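Local coordinates for protein putative Zn-dependent Alcohol Dehydrogenase (Rhodobacter sphaeroides, PDB 3IV6) that binds S-adenosylmethionine in a Rossmann-like domain and, despite its alcohol dehydrogenase name, is probably a methyltransferase, at residues 22-27 / 197-202; 115-120 / 145-150; 239-244 / 253-258. All blocks are in the same frame, centred on the assembly; numbering follows the deposited sequence.

Overall arrangement
The three contacts run from a surface loop crossing, past the ligand, to the edge of the central sheet. Contact 2 lies at the heart, joining neighbouring parallel strands, 113-117 ending at the bound S-adenosylmethionine. Contact 3, its centre 11 Å from that of contact 2, is the antiparallel hairpin that completes the same sheet: Y254 O accepts from A146 N at 2.8 Å, a probable hydrogen bond between strands 251-258 and 143-149. Contact 1 sits apart, with its centre 20 Å from that of contact 2 and 30 Å from that of contact 3, on the opposite side of the chain's centre from the hairpin. Along the sequence it closes a long loop within which contact 2 is nested.

Contact 1. Residues 22-27 / 197-202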
loop_
_atom_site.group_PDB
_atom_site.type_symbol
_atom_site.label_atom_id
_atom_site.label_comp_id
_atom_site.label_asym_id
_atom_site.label_seq_id
_atom_site.Cartn_x
_atom_site.Cartn_y
_atom_site.Cartn_z
ATOM N N TRP A 22 5.182 3.131 12.313
ATOM C CA TRP A 22 6.316 3.999 12.052
ATOM C C TRP A 22 7.153 4.340 13.291
ATOM O O TRP A 22 8.098 5.134 13.207
ATOM C CB TRP A 22 5.814 5.281 11.419
ATOM C CG TRP A 22 5.014 6.207 12.361
ATOM C CD1 TRP A 22 5.503 6.973 13.403
ATOM C CD2 TRP A 22 3.626 6.499 12.288
ATOM N NE1 TRP A 22 4.492 7.705 13.978
ATOM C CE2 TRP A 22 3.328 7.433 13.302
ATOM C CE3 TRP A 22 2.600 6.060 11.461
ATOM C CZ2 TRP A 22 2.061 7.919 13.507
ATOM C CZ3 TRP A 22 1.352 6.553 11.660
ATOM C CH2 TRP A 22 1.084 7.467 12.673
ATOM N N THR A 23 6.801 3.778 14.443
ATOM C CA THR A 23 7.519 4.072 15.681
ATOM C C THR A 23 8.393 2.907 16.074
ATOM O O THR A 23 9.480 3.092 16.616
ATOM C CB THR A 23 6.580 4.398 16.866
ATOM O OG1 THR A 23 5.557 3.396 16.962
ATOM C CG2 THR A 23 5.943 5.735 16.681
ATOM N N ILE A 24 7.899 1.701 15.832
ATOM C CA ILE A 24 8.647 0.529 16.233
ATOM C C ILE A 24 8.601 -0.528 15.154
ATOM O O ILE A 24 9.222 -1.575 15.280
ATOM C CB ILE A 24 8.221 0.022 17.625
ATOM C CG1 ILE A 24 6.940 -0.798 17.558
ATOM C CG2 ILE A 24 8.047 1.183 18.568
ATOM C CD1 ILE A 24 6.550 -1.399 18.877
ATOM N N GLY A 25 7.903 -0.223 14.065
ATOM C CA GLY A 25 7.909 -1.097 12.898
ATOM C C GLY A 25 9.248 -1.286 12.198
ATOM O O GLY A 25 10.182 -0.516 12.430
ATOM N N ARG A 26 9.350 -2.302 11.335
ATOM C CA ARG A 26 10.577 -2.524 10.544
ATOM C C ARG A 26 10.951 -1.254 9.792
ATOM O O ARG A 26 10.133 -0.707 9.034
ATOM C CB ARG A 26 10.410 -3.683 9.569
ATOM C CG ARG A 26 11.529 -3.853 8.541
ATOM C CD ARG A 26 11.102 -4.896 7.473
ATOM N NE ARG A 26 10.494 -6.044 8.143
ATOM C CZ ARG A 26 9.609 -6.907 7.636
ATOM N NH1 ARG A 26 9.158 -7.879 8.421
ATOM N NH2 ARG A 26 9.155 -6.816 6.389
ATOM N N VAL A 27 12.175 -0.770 9.994
ATOM C CA VAL A 27 12.572 0.513 9.433
ATOM C C VAL A 27 12.460 0.479 7.909
ATOM O O VAL A 27 12.002 1.458 7.298
ATOM C CB VAL A 27 13.995 0.936 9.894
ATOM C CG1 VAL A 27 14.543 2.105 9.039
ATOM C CG2 VAL A 27 13.996 1.314 11.381
ATOM N N GLY A 197 10.722 -4.958 12.902
ATOM C CA GLY A 197 11.096 -4.004 13.912
ATOM C C GLY A 197 10.995 -4.611 15.295
ATOM O O GLY A 197 11.616 -5.624 15.564
ATOM N N LEU A 198 10.236 -3.987 16.178
ATOM C CA LEU A 198 10.128 -4.489 17.532
ATOM C C LEU A 198 8.691 -4.812 17.942
ATOM O O LEU A 198 8.397 -4.922 19.147
ATOM C CB LEU A 198 10.697 -3.499 18.553
ATOM C CG LEU A 198 11.952 -2.665 18.374
ATOM C CD1 LEU A 198 11.992 -1.669 19.515
ATOM C CD2 LEU A 198 13.201 -3.484 18.300
ATOM N N ILE A 199 7.800 -4.956 16.962
ATOM C CA ILE A 199 6.444 -5.413 17.257
ATOM C C ILE A 199 6.479 -6.910 17.626
ATOM O O ILE A 199 7.170 -7.722 16.961
ATOM C CB ILE A 199 5.452 -5.160 16.087
ATOM C CG1 ILE A 199 5.501 -3.710 15.598
ATOM C CG2 ILE A 199 4.035 -5.470 16.534
ATOM C CD1 ILE A 199 4.858 -3.524 14.253
ATOM N N ASP A 200 5.739 -7.264 18.683
ATOM C CA ASP A 200 5.770 -8.635 19.243
ATOM C C ASP A 200 4.977 -9.687 18.449
ATOM O O ASP A 200 4.113 -9.346 17.623
ATOM C CB ASP A 200 5.276 -8.628 20.688
ATOM C CG ASP A 200 3.898 -8.001 20.825
ATOM O OD1 ASP A 200 3.711 -7.197 21.758
ATOM O OD2 ASP A 200 3.003 -8.306 19.999
ATOM N N LYS A 201 5.254 -10.964 18.716
ATOM C CA LYS A 201 4.639 -12.040 17.931
ATOM C C LYS A 201 3.117 -12.050 17.973
ATOM O O LYS A 201 2.485 -12.204 16.951
ATOM C CB LYS A 201 5.211 -13.414 18.279
ATOM C CG LYS A 201 6.341 -13.870 17.351
ATOM C CD LYS A 201 7.378 -12.752 17.136
ATOM C CE LYS A 201 8.180 -12.902 15.814
ATOM N NZ LYS A 201 8.964 -11.665 15.523
ATOM N N PRO A 202 2.516 -11.879 19.155
ATOM C CA PRO A 202 1.041 -11.871 19.166
ATOM C C PRO A 202 0.446 -10.837 18.218
ATOM O O PRO A 202 -0.589 -11.090 17.557
ATOM C CB PRO A 202 0.707 -11.518 20.619
ATOM C CG PRO A 202 1.859 -12.052 21.378
ATOM C CD PRO A 202 3.079 -11.870 20.516
#
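I24 and L198 tie the two segments together through one backbone hydrogen bond, L198 N to I24 O at 2.8 Å, nearly straight at 166°, where the loop leaving helix 20-23 passes the turn that leads into helix 201-210. G197 fits in just before that bond, its CA 3.4 Å from I24 O in a CA-H...O contact. The turn brings G197 so close to 22-27 that any side chain would run into I24 O and the backbone of G25, and its positive phi suits glycine as well. R26 N and G197 N also come near each other, but both are donors and no bond joins them.

Among the side chains, I24 and I199 meet at about a right angle, CG1 against CG1 at 3.8 Å. A chi1 of 80° sets I24 CG1 between its own backbone N and carbonyl carbon, and from there CD1 reaches on over the carbonyl of L198. I199 answers with its outer methyl: CD1 lies 4.1 Å from G25 CA. L198 adds a looser touch, CB to I24 CB at 4.4 Å. R26 leans its CB on G197 N at 3.6 Å; farther out the chain bends at chi3, and NH1 is held by P195 O while the side chain packs on V194 and H196.

Directly after this crossing D200 takes the N-cap position of helix 201-210, with OD2 also bonded to T203 OG1. G25 CA stands 9.5 Å from SAM N, so the contact lies beyond the first shell of the ligand. It is a partly buried loop-to-loop packing that fastens the N-terminal helical region, by main chain and isoleucine contacts, to the N-terminal approach of a distant helix.

Contact 2. Residues 115-120 / 145-150. With SAM (S-adenosylmethionine), chain E.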
loop_
_atom_site.group_PDB
_atom_site.type_symbol
_atom_site.label_atom_id
_atom_site.label_comp_id
_atom_site.label_asym_id
_atom_site.label_seq_id
_atom_site.Cartn_x
_atom_site.Cartn_y
_atom_site.Cartn_z
ATOM N N LEU A 115 0.221 9.663 -4.381
ATOM C CA LEU A 115 1.361 8.847 -3.952
ATOM C C LEU A 115 0.945 7.667 -3.034
ATOM O O LEU A 115 0.037 7.789 -2.204
ATOM C CB LEU A 115 2.399 9.720 -3.241
ATOM C CG LEU A 115 2.560 11.144 -3.761
ATOM C CD1 LEU A 115 3.460 11.928 -2.845
ATOM C CD2 LEU A 115 3.044 11.191 -5.194
ATOM N N ASN A 116 1.589 6.516 -3.210
ATOM C CA ASN A 116 1.573 5.490 -2.164
ATOM C C ASN A 116 2.780 4.566 -2.215
ATOM O O ASN A 116 3.303 4.273 -3.307
ATOM C CB ASN A 116 0.261 4.696 -2.167
ATOM C CG ASN A 116 -0.106 4.150 -3.549
ATOM O OD1 ASN A 116 -0.860 4.775 -4.292
ATOM N ND2 ASN A 116 0.388 2.961 -3.867
ATOM N N ASP A 117 3.236 4.143 -1.036
ATOM C CA ASP A 117 4.400 3.272 -0.924
ATOM C C ASP A 117 4.039 1.846 -0.532
ATOM O O ASP A 117 3.737 1.589 0.629
ATOM C CB ASP A 117 5.395 3.816 0.097
ATOM C CG ASP A 117 6.661 2.947 0.205
ATOM O OD1 ASP A 117 7.144 2.417 -0.828
ATOM O OD2 ASP A 117 7.190 2.816 1.325
ATOM N N ARG A 118 4.097 0.930 -1.495
ATOM C CA ARG A 118 3.925 -0.499 -1.238
ATOM C C ARG A 118 2.519 -0.864 -0.736
ATOM O O ARG A 118 2.311 -1.856 -0.018
ATOM C CB ARG A 118 5.023 -0.999 -0.314
ATOM C CG ARG A 118 6.340 -1.230 -1.041
ATOM C CD ARG A 118 7.506 -1.532 -0.090
ATOM N NE ARG A 118 8.086 -0.369 0.576
ATOM C CZ ARG A 118 9.040 -0.457 1.514
ATOM N NH1 ARG A 118 9.480 -1.650 1.864
ATOM N NH2 ARG A 118 9.555 0.628 2.117
ATOM N N LEU A 119 1.547 -0.073 -1.165
ATOM C CA LEU A 119 0.153 -0.266 -0.798
ATOM C C LEU A 119 -0.452 -1.377 -1.648
ATOM O O LEU A 119 -1.343 -2.085 -1.236
ATOM C CB LEU A 119 -0.590 1.027 -1.069
ATOM C CG LEU A 119 -2.096 0.929 -1.080
ATOM C CD1 LEU A 119 -2.580 0.506 0.305
ATOM C CD2 LEU A 119 -2.703 2.247 -1.526
ATOM N N ILE A 120 0.065 -1.527 -2.853
ATOM C CA ILE A 120 -0.438 -2.499 -3.799
ATOM C C ILE A 120 -0.113 -3.900 -3.295
ATOM O O ILE A 120 -0.764 -4.870 -3.661
ATOM C CB ILE A 120 0.138 -2.221 -5.227
ATOM C CG1 ILE A 120 -0.635 -1.095 -5.922
ATOM C CG2 ILE A 120 0.064 -3.464 -6.140
ATOM C CD1 ILE A 120 0.223 -0.368 -6.899
ATOM N N ARG A 145 2.054 8.045 -8.492
ATOM C CA ARG A 145 3.325 7.398 -8.194
ATOM C C ARG A 145 3.091 6.326 -7.153
ATOM O O ARG A 145 2.685 6.587 -6.007
ATOM C CB ARG A 145 4.349 8.430 -7.743
ATOM C CG ARG A 145 4.665 9.491 -8.816
ATOM C CD ARG A 145 5.608 10.517 -8.293
ATOM N NE ARG A 145 6.026 11.418 -9.356
ATOM C CZ ARG A 145 6.779 12.511 -9.192
ATOM N NH1 ARG A 145 7.099 13.250 -10.263
ATOM N NH2 ARG A 145 7.216 12.869 -7.987
ATOM N N ALA A 146 3.298 5.091 -7.575
ATOM C CA ALA A 146 3.009 3.934 -6.703
ATOM C C ALA A 146 4.166 2.930 -6.684
ATOM O O ALA A 146 4.517 2.373 -7.713
ATOM C CB ALA A 146 1.706 3.242 -7.140
ATOM N N SER A 147 4.782 2.719 -5.530
ATOM C CA SER A 147 5.886 1.773 -5.484
ATOM C C SER A 147 5.352 0.395 -5.125
ATOM O O SER A 147 4.384 0.288 -4.405
ATOM C CB SER A 147 6.835 2.198 -4.427
ATOM O OG SER A 147 6.172 2.074 -3.188
ATOM N N VAL A 148 5.977 -0.654 -5.636
ATOM C CA VAL A 148 5.563 -1.996 -5.337
ATOM C C VAL A 148 6.766 -2.849 -4.981
ATOM O O VAL A 148 7.741 -2.841 -5.686
ATOM C CB VAL A 148 4.904 -2.635 -6.533
ATOM C CG1 VAL A 148 4.270 -3.989 -6.112
ATOM C CG2 VAL A 148 3.840 -1.690 -7.091
ATOM N N LYS A 149 6.704 -3.578 -3.877
ATOM C CA LYS A 149 7.759 -4.531 -3.534
ATOM C C LYS A 149 7.643 -5.763 -4.422
ATOM O O LYS A 149 6.577 -6.303 -4.527
ATOM C CB LYS A 149 7.660 -4.949 -2.065
ATOM C CG LYS A 149 8.995 -5.240 -1.455
ATOM C CD LYS A 149 8.991 -6.448 -0.557
ATOM C CE LYS A 149 9.117 -7.711 -1.379
ATOM N NZ LYS A 149 10.485 -7.832 -1.975
ATOM N N LEU A 150 8.739 -6.225 -5.021
ATOM C CA LEU A 150 8.659 -7.272 -6.023
ATOM C C LEU A 150 9.279 -8.584 -5.575
ATOM O O LEU A 150 10.281 -8.611 -4.856
ATOM C CB LEU A 150 9.273 -6.832 -7.343
ATOM C CG LEU A 150 8.817 -5.509 -7.981
ATOM C CD1 LEU A 150 9.783 -5.121 -9.084
ATOM C CD2 LEU A 150 7.397 -5.579 -8.551
HETATM N N SAM E . 2.564 0.952 5.345
HETATM C CA SAM E . 3.685 0.853 4.428
HETATM C C SAM E . 4.359 2.196 4.242
HETATM O O SAM E . 3.972 3.235 4.795
HETATM O OXT SAM E . 5.334 2.199 3.527
HETATM C CB SAM E . 3.268 0.222 3.105
HETATM C CG SAM E . 1.875 -0.422 3.087
HETATM S SD SAM E . 0.452 0.690 2.853
HETATM C CE SAM E . 1.195 2.346 2.891
HETATM C "C5'" SAM E . -0.497 0.489 4.403
HETATM C "C4'" SAM E . -1.408 1.629 4.846
HETATM O "O4'" SAM E . -2.452 1.799 3.903
HETATM C "C3'" SAM E . -2.104 1.350 6.166
HETATM O "O3'" SAM E . -2.188 2.581 6.846
HETATM C "C2'" SAM E . -3.510 0.939 5.785
HETATM O "O2'" SAM E . -4.461 1.377 6.733
HETATM C "C1'" SAM E . -3.735 1.653 4.464
HETATM N N9 SAM E . -4.574 0.860 3.555
HETATM C C8 SAM E . -4.423 -0.472 3.267
HETATM N N7 SAM E . -5.406 -0.847 2.405
HETATM C C5 SAM E . -6.196 0.228 2.127
HETATM C C6 SAM E . -7.329 0.395 1.309
HETATM N N6 SAM E . -7.866 -0.606 0.607
HETATM N N1 SAM E . -7.917 1.634 1.256
HETATM C C2 SAM E . -7.393 2.673 2.015
HETATM N N3 SAM E . -6.278 2.527 2.805
HETATM C C4 SAM E . -5.683 1.313 2.863
HETATM O O HOH W 1 1.884 0.936 -3.744
#
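S147 and D117 point to the same face of the sheet, and S147 OG donates to D117 OD1 at 2.6 Å, meeting the lone pair of that oxygen turned away from OD2. A chi1 of -178° swings the D117 carboxylate away from its own N, towards S147 OG. R118 presents the edge of its guanidinium to this carboxylate: NE reaches OD1 at 3.3 Å in a salt bridge, in the guanidinium plane but from above the carboxylate plane. OD1 is thus gripped by two donors, which should fix the carboxylate's rotation, while NH1 of R118 is tied to A28 O. An alanine here takes away the carboxylate that S147 OG and R118 NE share, and would probably leave the hydroxyl freer to turn and the guanidinium less firmly placed.

The aliphatic part of R118 passes across K149, CD on CB at 3.9 Å, and its backbone N donates to S147 O. On the face of N116 and A146, the amide ND2 of N116 lies over A146 CB at 3.5 Å. I120 crosses V148 obliquely, its CD1 touching both V148 CG2 and A146 CB. A water bridges S147 O and I120 N, with a weak bond from N116 ND2. At the other end, L115 and R145 run side by side, and the guanidinium of R145 goes on to E41 O and F39 O.

Parallel strand pairing underlies all this, the axes 4.9 Å apart and 9° from parallel, with N116 N bonded to R145 O and S147 N to N116 O. Beyond the strand end L119 CD1 reaches C8 of the adenine at 3.6 Å. Helix 125-139 links the strands as a beta-alpha-beta unit, and D117, R118 and L119 at the end of strand 113-117 line the cofactor pocket, as in Rossmann-like SAM-dependent methyltransferases.

Contact 3. Residues 239-244 / 253-258; sequences LEKAVE and LYQFSR
L239 opposite F256 and A242 opposite Y254 are non-hydrogen-bonded pairs of an antiparallel beta hairpin, broken by a classic beta bulge in which E240 and K241 both face Q255. The strand axes run 4.7 Å apart at 173°, and strand 237-244 forms an outer edge of the main sheet.

Backbone bonds set the ladder. At the bulge Q255 O accepts from K241 N and, weakly, from E240 N; Q255 N returns to K241 O at 2.9 Å. Beyond it V243 and L253 exchange two bonds of 2.8 Å, L253 N to V243 O and V243 N to L253 O.

Apolar contacts gather on the face of L239, A242, Y254 and F256, which helix 219-226 covers. L239 CD1 sits at the edge of the Y254 ring, near its plane, and 4.2 Å from F256 CB. Y254 OH bonds D219.

Polar contacts gather round Q255, whose side chain shares a face with those of K241, V243 and L253. K241 CE runs obliquely past Q255 OE1, which R145 meets weakly. E240 is also salt-bridged to R259; its OE2 lies very close to S257 OG, too short a distance to rely on. The E240 carboxylate stands 85° to the Q255 amide, and Q255 NE2 meets E240 OE1 nearly along its C-O axis at 2.9 Å.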
loop_
_atom_site.group_PDB
_atom_site.type_symbol
_atom_site.label_atom_id
_atom_site.label_comp_id
_atom_site.label_asym_id
_atom_site.label_seq_id
_atom_site.Cartn_x
_atom_site.Cartn_y
_atom_site.Cartn_z
ATOM N N LEU A 239 2.362 4.068 -18.819
ATOM C CA LEU A 239 3.426 4.003 -17.833
ATOM C C LEU A 239 4.598 4.926 -18.238
ATOM O O LEU A 239 5.381 4.608 -19.145
ATOM C CB LEU A 239 3.869 2.565 -17.601
ATOM C CG LEU A 239 5.023 2.432 -16.608
ATOM C CD1 LEU A 239 4.710 2.961 -15.209
ATOM C CD2 LEU A 239 5.557 1.002 -16.536
ATOM N N GLU A 240 4.689 6.066 -17.565
ATOM C CA GLU A 240 5.690 7.073 -17.855
ATOM C C GLU A 240 7.068 6.679 -17.396
ATOM O O GLU A 240 8.065 6.984 -18.053
ATOM C CB GLU A 240 5.315 8.375 -17.180
ATOM C CG GLU A 240 3.975 8.906 -17.703
ATOM C CD GLU A 240 3.406 10.054 -16.926
ATOM O OE1 GLU A 240 4.132 10.741 -16.206
ATOM O OE2 GLU A 240 2.207 10.274 -17.045
ATOM N N LYS A 241 7.153 6.006 -16.263
ATOM C CA LYS A 241 8.448 5.486 -15.840
ATOM C C LYS A 241 8.369 4.513 -14.700
ATOM O O LYS A 241 7.309 4.316 -14.103
ATOM C CB LYS A 241 9.499 6.590 -15.590
ATOM C CG LYS A 241 9.253 7.524 -14.436
ATOM C CD LYS A 241 10.428 8.470 -14.272
ATOM C CE LYS A 241 10.219 9.463 -13.148
ATOM N NZ LYS A 241 11.501 10.151 -12.751
ATOM N N ALA A 242 9.506 3.903 -14.412
ATOM C CA ALA A 242 9.577 2.840 -13.431
ATOM C C ALA A 242 10.989 2.806 -12.899
ATOM O O ALA A 242 11.902 2.484 -13.622
ATOM C CB ALA A 242 9.229 1.534 -14.076
ATOM N N VAL A 243 11.175 3.127 -11.635
ATOM C CA VAL A 243 12.522 3.193 -11.113
ATOM C C VAL A 243 12.793 2.277 -9.901
ATOM O O VAL A 243 12.026 2.258 -8.955
ATOM C CB VAL A 243 12.814 4.643 -10.748
ATOM C CG1 VAL A 243 14.232 4.794 -10.261
ATOM C CG2 VAL A 243 12.584 5.455 -11.958
ATOM N N GLU A 244 13.892 1.531 -9.959
ATOM C CA GLU A 244 14.294 0.672 -8.851
ATOM C C GLU A 244 14.844 1.493 -7.689
ATOM O O GLU A 244 15.835 2.209 -7.837
ATOM C CB GLU A 244 15.335 -0.348 -9.315
ATOM C CG GLU A 244 16.608 0.272 -9.871
ATOM C CD GLU A 244 17.643 -0.768 -10.252
ATOM O OE1 GLU A 244 18.415 -0.519 -11.202
ATOM O OE2 GLU A 244 17.685 -1.833 -9.601
ATOM N N LEU A 253 9.337 1.776 -8.201
ATOM C CA LEU A 253 8.362 2.860 -8.183
ATOM C C LEU A 253 7.842 3.157 -9.585
ATOM O O LEU A 253 8.619 3.311 -10.526
ATOM C CB LEU A 253 8.975 4.121 -7.571
ATOM C CG LEU A 253 8.158 5.407 -7.710
ATOM C CD1 LEU A 253 6.746 5.206 -7.181
ATOM C CD2 LEU A 253 8.844 6.560 -6.991
ATOM N N TYR A 254 6.521 3.234 -9.716
ATOM C CA TYR A 254 5.882 3.324 -11.033
ATOM C C TYR A 254 5.102 4.586 -11.108
ATOM O O TYR A 254 4.248 4.822 -10.247
ATOM C CB TYR A 254 4.865 2.196 -11.261
ATOM C CG TYR A 254 5.482 0.853 -11.246
ATOM C CD1 TYR A 254 5.762 0.188 -12.437
ATOM C CD2 TYR A 254 5.825 0.247 -10.043
ATOM C CE1 TYR A 254 6.348 -1.061 -12.440
ATOM C CE2 TYR A 254 6.426 -1.026 -10.023
ATOM C CZ TYR A 254 6.690 -1.673 -11.238
ATOM O OH TYR A 254 7.295 -2.906 -11.274
ATOM N N GLN A 255 5.368 5.366 -12.156
ATOM C CA GLN A 255 4.685 6.632 -12.396
ATOM C C GLN A 255 3.822 6.448 -13.630
ATOM O O GLN A 255 4.305 6.063 -14.695
ATOM C CB GLN A 255 5.703 7.759 -12.572
ATOM C CG GLN A 255 5.122 9.063 -13.105
ATOM C CD GLN A 255 6.135 10.189 -13.075
ATOM O OE1 GLN A 255 6.872 10.338 -12.106
ATOM N NE2 GLN A 255 6.183 10.986 -14.144
ATOM N N PHE A 256 2.531 6.682 -13.473
ATOM C CA PHE A 256 1.581 6.452 -14.558
ATOM C C PHE A 256 0.404 7.429 -14.543
ATOM O O PHE A 256 0.146 8.144 -13.565
ATOM C CB PHE A 256 1.086 4.989 -14.578
ATOM C CG PHE A 256 0.361 4.527 -13.306
ATOM C CD1 PHE A 256 -1.039 4.493 -13.253
ATOM C CD2 PHE A 256 1.056 4.102 -12.171
ATOM C CE1 PHE A 256 -1.737 4.038 -12.102
ATOM C CE2 PHE A 256 0.355 3.663 -11.023
ATOM C CZ PHE A 256 -1.028 3.623 -11.008
ATOM N N SER A 257 -0.333 7.440 -15.636
ATOM C CA SER A 257 -1.390 8.417 -15.798
ATOM C C SER A 257 -2.288 7.934 -16.915
ATOM O O SER A 257 -1.935 6.957 -17.582
ATOM C CB SER A 257 -0.770 9.738 -16.197
ATOM O OG SER A 257 -0.032 9.510 -17.365
ATOM N N ARG A 258 -3.449 8.574 -17.087
ATOM C CA ARG A 258 -4.251 8.336 -18.266
ATOM C C ARG A 258 -4.746 9.680 -18.731
ATOM O O ARG A 258 -5.363 10.405 -17.958
ATOM C CB ARG A 258 -5.411 7.354 -18.018
ATOM C CG ARG A 258 -6.446 7.838 -17.053
ATOM C CD ARG A 258 -7.822 7.483 -17.523
ATOM N NE ARG A 258 -8.568 6.699 -16.532
ATOM C CZ ARG A 258 -9.200 7.208 -15.468
ATOM N NH1 ARG A 258 -9.864 6.387 -14.653
ATOM N NH2 ARG A 258 -9.165 8.523 -15.211
#